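Tryptophan halogenase (Shewanella frigidimarina, PDB 2PYX) probably acts as an FAD-dependent halogenase of the tryptophan halogenase family, with monooxygenase-like flavin chemistry. Local coordinates at residues Val58-Met66 against Asn167-Phe177. Numbering follows the deposited sequence.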
loop_
_atom_site.group_PDB
_atom_site.type_symbol
_atom_site.label_atom_id
_atom_site.label_comp_id
_atom_site.label_asym_id
_atom_site.label_seq_id
_atom_site.Cartn_x
_atom_site.Cartn_y
_atom_site.Cartn_z
ATOM N N VAL A 58 11.563 1.159 -9.205
ATOM C CA VAL A 58 11.298 0.257 -10.343
ATOM C C VAL A 58 9.826 -0.175 -10.450
ATOM O O VAL A 58 9.517 -1.150 -11.128
ATOM C CB VAL A 58 12.215 -1.002 -10.311
ATOM C CG1 VAL A 58 13.677 -0.576 -10.356
ATOM C CG2 VAL A 58 11.969 -1.897 -9.069
ATOM N N GLY A 59 8.919 0.574 -9.825
ATOM C CA GLY A 59 7.484 0.307 -9.911
ATOM C C GLY A 59 6.955 0.063 -8.502
ATOM O O GLY A 59 7.629 -0.566 -7.685
ATOM N N GLU A 60 5.730 0.539 -8.256
ATOM C CA GLU A 60 5.115 0.487 -6.950
ATOM C C GLU A 60 3.648 0.155 -7.114
ATOM O O GLU A 60 3.064 0.483 -8.153
ATOM C CB GLU A 60 5.241 1.849 -6.271
ATOM C CG GLU A 60 4.898 1.798 -4.816
ATOM C CD GLU A 60 5.376 3.022 -4.049
ATOM O OE1 GLU A 60 5.986 3.897 -4.680
ATOM O OE2 GLU A 60 5.150 3.084 -2.815
ATOM N N GLY A 61 3.083 -0.549 -6.132
ATOM C CA GLY A 61 1.671 -0.869 -6.100
ATOM C C GLY A 61 0.860 0.010 -5.151
ATOM O O GLY A 61 1.366 0.583 -4.168
ATOM N N THR A 62 -0.441 0.051 -5.424
ATOM C CA THR A 62 -1.407 0.773 -4.602
ATOM C C THR A 62 -2.546 -0.120 -4.177
ATOM O O THR A 62 -2.667 -1.263 -4.608
ATOM C CB THR A 62 -2.006 1.990 -5.327
ATOM O OG1 THR A 62 -3.143 1.613 -6.102
ATOM C CG2 THR A 62 -1.019 2.652 -6.204
ATOM N N TRP A 63 -3.370 0.435 -3.299
ATOM C CA TRP A 63 -4.637 -0.171 -2.891
ATOM C C TRP A 63 -5.739 0.531 -3.710
ATOM O O TRP A 63 -5.491 1.532 -4.382
ATOM C CB TRP A 63 -4.852 -0.103 -1.341
ATOM C CG TRP A 63 -4.124 -1.229 -0.625
ATOM C CD1 TRP A 63 -2.768 -1.364 -0.488
ATOM C CD2 TRP A 63 -4.702 -2.397 -0.014
ATOM N NE1 TRP A 63 -2.475 -2.527 0.181
ATOM C CE2 TRP A 63 -3.638 -3.177 0.489
ATOM C CE3 TRP A 63 -6.007 -2.852 0.175
ATOM C CZ2 TRP A 63 -3.845 -4.401 1.113
ATOM C CZ3 TRP A 63 -6.206 -4.034 0.826
ATOM C CH2 TRP A 63 -5.149 -4.795 1.293
ATOM N N PRO A 64 -6.955 0.002 -3.635
ATOM C CA PRO A 64 -8.051 0.647 -4.343
ATOM C C PRO A 64 -8.374 2.055 -3.896
ATOM O O PRO A 64 -9.004 2.786 -4.656
ATOM C CB PRO A 64 -9.225 -0.283 -4.070
ATOM C CG PRO A 64 -8.615 -1.637 -3.808
ATOM C CD PRO A 64 -7.339 -1.303 -3.064
ATOM N N SER A 65 -7.940 2.424 -2.697
ATOM C CA SER A 65 -8.063 3.792 -2.209
ATOM C C SER A 65 -7.506 4.820 -3.197
ATOM O O SER A 65 -8.004 5.959 -3.267
ATOM C CB SER A 65 -7.338 3.909 -0.877
ATOM O OG SER A 65 -6.018 3.394 -0.981
HETATM N N MSE A 66 -6.523 4.416 -4.007
HETATM C CA MSE A 66 -5.864 5.348 -4.901
HETATM C C MSE A 66 -6.834 5.865 -5.952
HETATM O O MSE A 66 -6.698 6.995 -6.416
HETATM C CB MSE A 66 -4.663 4.709 -5.563
HETATM C CG MSE A 66 -3.797 5.691 -6.333
HETATM SE SE MSE A 66 -3.120 7.226 -5.318
HETATM C CE MSE A 66 -1.763 6.298 -4.321
ATOM N N ASN A 167 -12.998 -4.606 -7.877
ATOM C CA ASN A 167 -12.201 -3.507 -7.293
ATOM C C ASN A 167 -10.736 -3.640 -7.661
ATOM O O ASN A 167 -10.193 -4.752 -7.755
ATOM C CB ASN A 167 -12.347 -3.457 -5.764
ATOM C CG ASN A 167 -12.111 -2.062 -5.167
ATOM O OD1 ASN A 167 -11.832 -1.111 -5.889
ATOM N ND2 ASN A 167 -12.273 -1.940 -3.855
ATOM N N TYR A 168 -10.102 -2.494 -7.836
ATOM C CA TYR A 168 -8.737 -2.440 -8.302
ATOM C C TYR A 168 -8.006 -1.234 -7.769
ATOM O O TYR A 168 -8.610 -0.222 -7.438
ATOM C CB TYR A 168 -8.660 -2.447 -9.832
ATOM C CG TYR A 168 -9.150 -1.207 -10.539
ATOM C CD1 TYR A 168 -10.501 -1.064 -10.894
ATOM C CD2 TYR A 168 -8.285 -0.185 -10.901
ATOM C CE1 TYR A 168 -10.952 0.055 -11.543
ATOM C CE2 TYR A 168 -8.728 0.935 -11.553
ATOM C CZ TYR A 168 -10.069 1.074 -11.864
ATOM O OH TYR A 168 -10.504 2.207 -12.538
ATOM N N GLY A 169 -6.690 -1.414 -7.638
ATOM C CA GLY A 169 -5.730 -0.314 -7.545
ATOM C C GLY A 169 -4.808 -0.371 -8.757
ATOM O O GLY A 169 -5.181 -0.864 -9.825
ATOM N N TYR A 170 -3.581 0.099 -8.576
ATOM C CA TYR A 170 -2.644 0.228 -9.678
ATOM C C TYR A 170 -1.240 -0.302 -9.378
ATOM O O TYR A 170 -0.810 -0.375 -8.233
ATOM C CB TYR A 170 -2.505 1.691 -10.105
ATOM C CG TYR A 170 -3.828 2.388 -10.393
ATOM C CD1 TYR A 170 -4.434 2.280 -11.641
ATOM C CD2 TYR A 170 -4.428 3.171 -9.419
ATOM C CE1 TYR A 170 -5.628 2.937 -11.909
ATOM C CE2 TYR A 170 -5.626 3.811 -9.656
ATOM C CZ TYR A 170 -6.216 3.694 -10.910
ATOM O OH TYR A 170 -7.397 4.360 -11.156
ATOM N N HIS A 171 -0.538 -0.632 -10.457
ATOM C CA HIS A 171 0.923 -0.626 -10.491
ATOM C C HIS A 171 1.321 0.636 -11.255
ATOM O O HIS A 171 0.711 0.938 -12.289
ATOM C CB HIS A 171 1.446 -1.847 -11.238
ATOM C CG HIS A 171 1.108 -3.152 -10.595
ATOM N ND1 HIS A 171 0.556 -4.208 -11.292
ATOM C CD2 HIS A 171 1.283 -3.589 -9.323
ATOM C CE1 HIS A 171 0.384 -5.226 -10.466
ATOM N NE2 HIS A 171 0.816 -4.877 -9.266
ATOM N N LEU A 172 2.332 1.349 -10.764
ATOM C CA LEU A 172 2.697 2.638 -11.356
ATOM C C LEU A 172 4.188 2.916 -11.229
ATOM O O LEU A 172 4.871 2.283 -10.434
ATOM C CB LEU A 172 1.872 3.779 -10.716
ATOM C CG LEU A 172 1.959 3.971 -9.185
ATOM C CD1 LEU A 172 3.217 4.727 -8.699
ATOM C CD2 LEU A 172 0.729 4.696 -8.626
ATOM N N ASN A 173 4.657 3.869 -12.027
ATOM C CA ASN A 173 6.011 4.437 -11.881
ATOM C C ASN A 173 5.888 5.642 -10.936
ATOM O O ASN A 173 5.241 6.645 -11.281
ATOM C CB ASN A 173 6.500 4.860 -13.268
ATOM C CG ASN A 173 7.864 5.543 -13.255
ATOM O OD1 ASN A 173 8.164 6.393 -12.408
ATOM N ND2 ASN A 173 8.676 5.228 -14.283
ATOM N N ALA A 174 6.455 5.550 -9.750
ATOM C CA ALA A 174 6.267 6.611 -8.748
ATOM C C ALA A 174 6.843 7.966 -9.137
ATOM O O ALA A 174 6.279 9.022 -8.791
ATOM C CB ALA A 174 6.806 6.190 -7.395
ATOM N N ALA A 175 7.986 7.961 -9.817
ATOM C CA ALA A 175 8.589 9.227 -10.212
ATOM C C ALA A 175 7.692 9.944 -11.232
ATOM O O ALA A 175 7.506 11.162 -11.187
ATOM C CB ALA A 175 9.973 9.024 -10.794
ATOM N N LYS A 176 7.148 9.190 -12.170
ATOM C CA LYS A 176 6.244 9.783 -13.153
ATOM C C LYS A 176 4.962 10.295 -12.498
ATOM O O LYS A 176 4.424 11.338 -12.867
ATOM C CB LYS A 176 5.920 8.799 -14.285
ATOM C CG LYS A 176 7.115 8.543 -15.202
ATOM C CD LYS A 176 6.814 7.550 -16.282
ATOM C CE LYS A 176 8.039 7.347 -17.176
ATOM N NZ LYS A 176 7.626 6.888 -18.530
ATOM N N PHE A 177 4.501 9.578 -11.474
ATOM C CA PHE A 177 3.341 10.014 -10.712
ATOM C C PHE A 177 3.629 11.330 -9.971
ATOM O O PHE A 177 2.848 12.256 -10.026
ATOM C CB PHE A 177 2.913 8.874 -9.762
ATOM C CG PHE A 177 1.620 9.101 -9.001
ATOM C CD1 PHE A 177 0.591 9.890 -9.503
ATOM C CD2 PHE A 177 1.420 8.426 -7.802
ATOM C CE1 PHE A 177 -0.595 10.065 -8.781
ATOM C CE2 PHE A 177 0.223 8.587 -7.094
ATOM C CZ PHE A 177 -0.756 9.408 -7.591
#
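A short antiparallel ladder joins strand 60-61 to strand 169-172 beside the predicted active site of this probable flavin-dependent halogenase. Glu60 and Leu172 form its hydrogen-bonded pair, Glu60 N to Leu172 O at 2.9 Å and Leu172 N to Glu60 O at 2.8 Å. Gly61 and His171 follow as the non-hydrogen-bonded pair, and just past the strand Thr62 N donates to Tyr170 O (2.9 Å). There the backbone pattern gives way to a side chain: Thr62 OG1 accepts from Tyr170 N at 2.9 Å (155° at the hydrogen) and donates to Trp63 O. With chi1 at 87°, the hydroxyl sits between its own N and carbonyl carbon, within reach of both partners. Trp63 O also receives Met66 N, the two donors coming from opposite faces of its carbonyl plane, linking the loop after strand 60-61 to Met66 of the helix that follows. A valine replacing Thr62 would probably leave Tyr170 N without its acceptor and the turn at Trp63 less firmly held. Thr62 CG2 meets Leu172 CD2 at 3.6 Å, the two side chains crossing near a right angle. Gly169 CA packs 3.5 Å from Thr62 OG1, with no room for a CB. Met66, a selenomethionine, lays CG at the edge of the Tyr170 ring and bends to bring SE 3.9 Å from Phe177 CZ, an oblique Met-aromatic contact. Pro64 CB packs against the Asn167 amide. Thr62 O accepts from Lys89 NZ, the predicted catalytic lysine, while Gly169 bonds to the Lys89 backbone; both segments thus bond to this lysine, consistent with a role in positioning it.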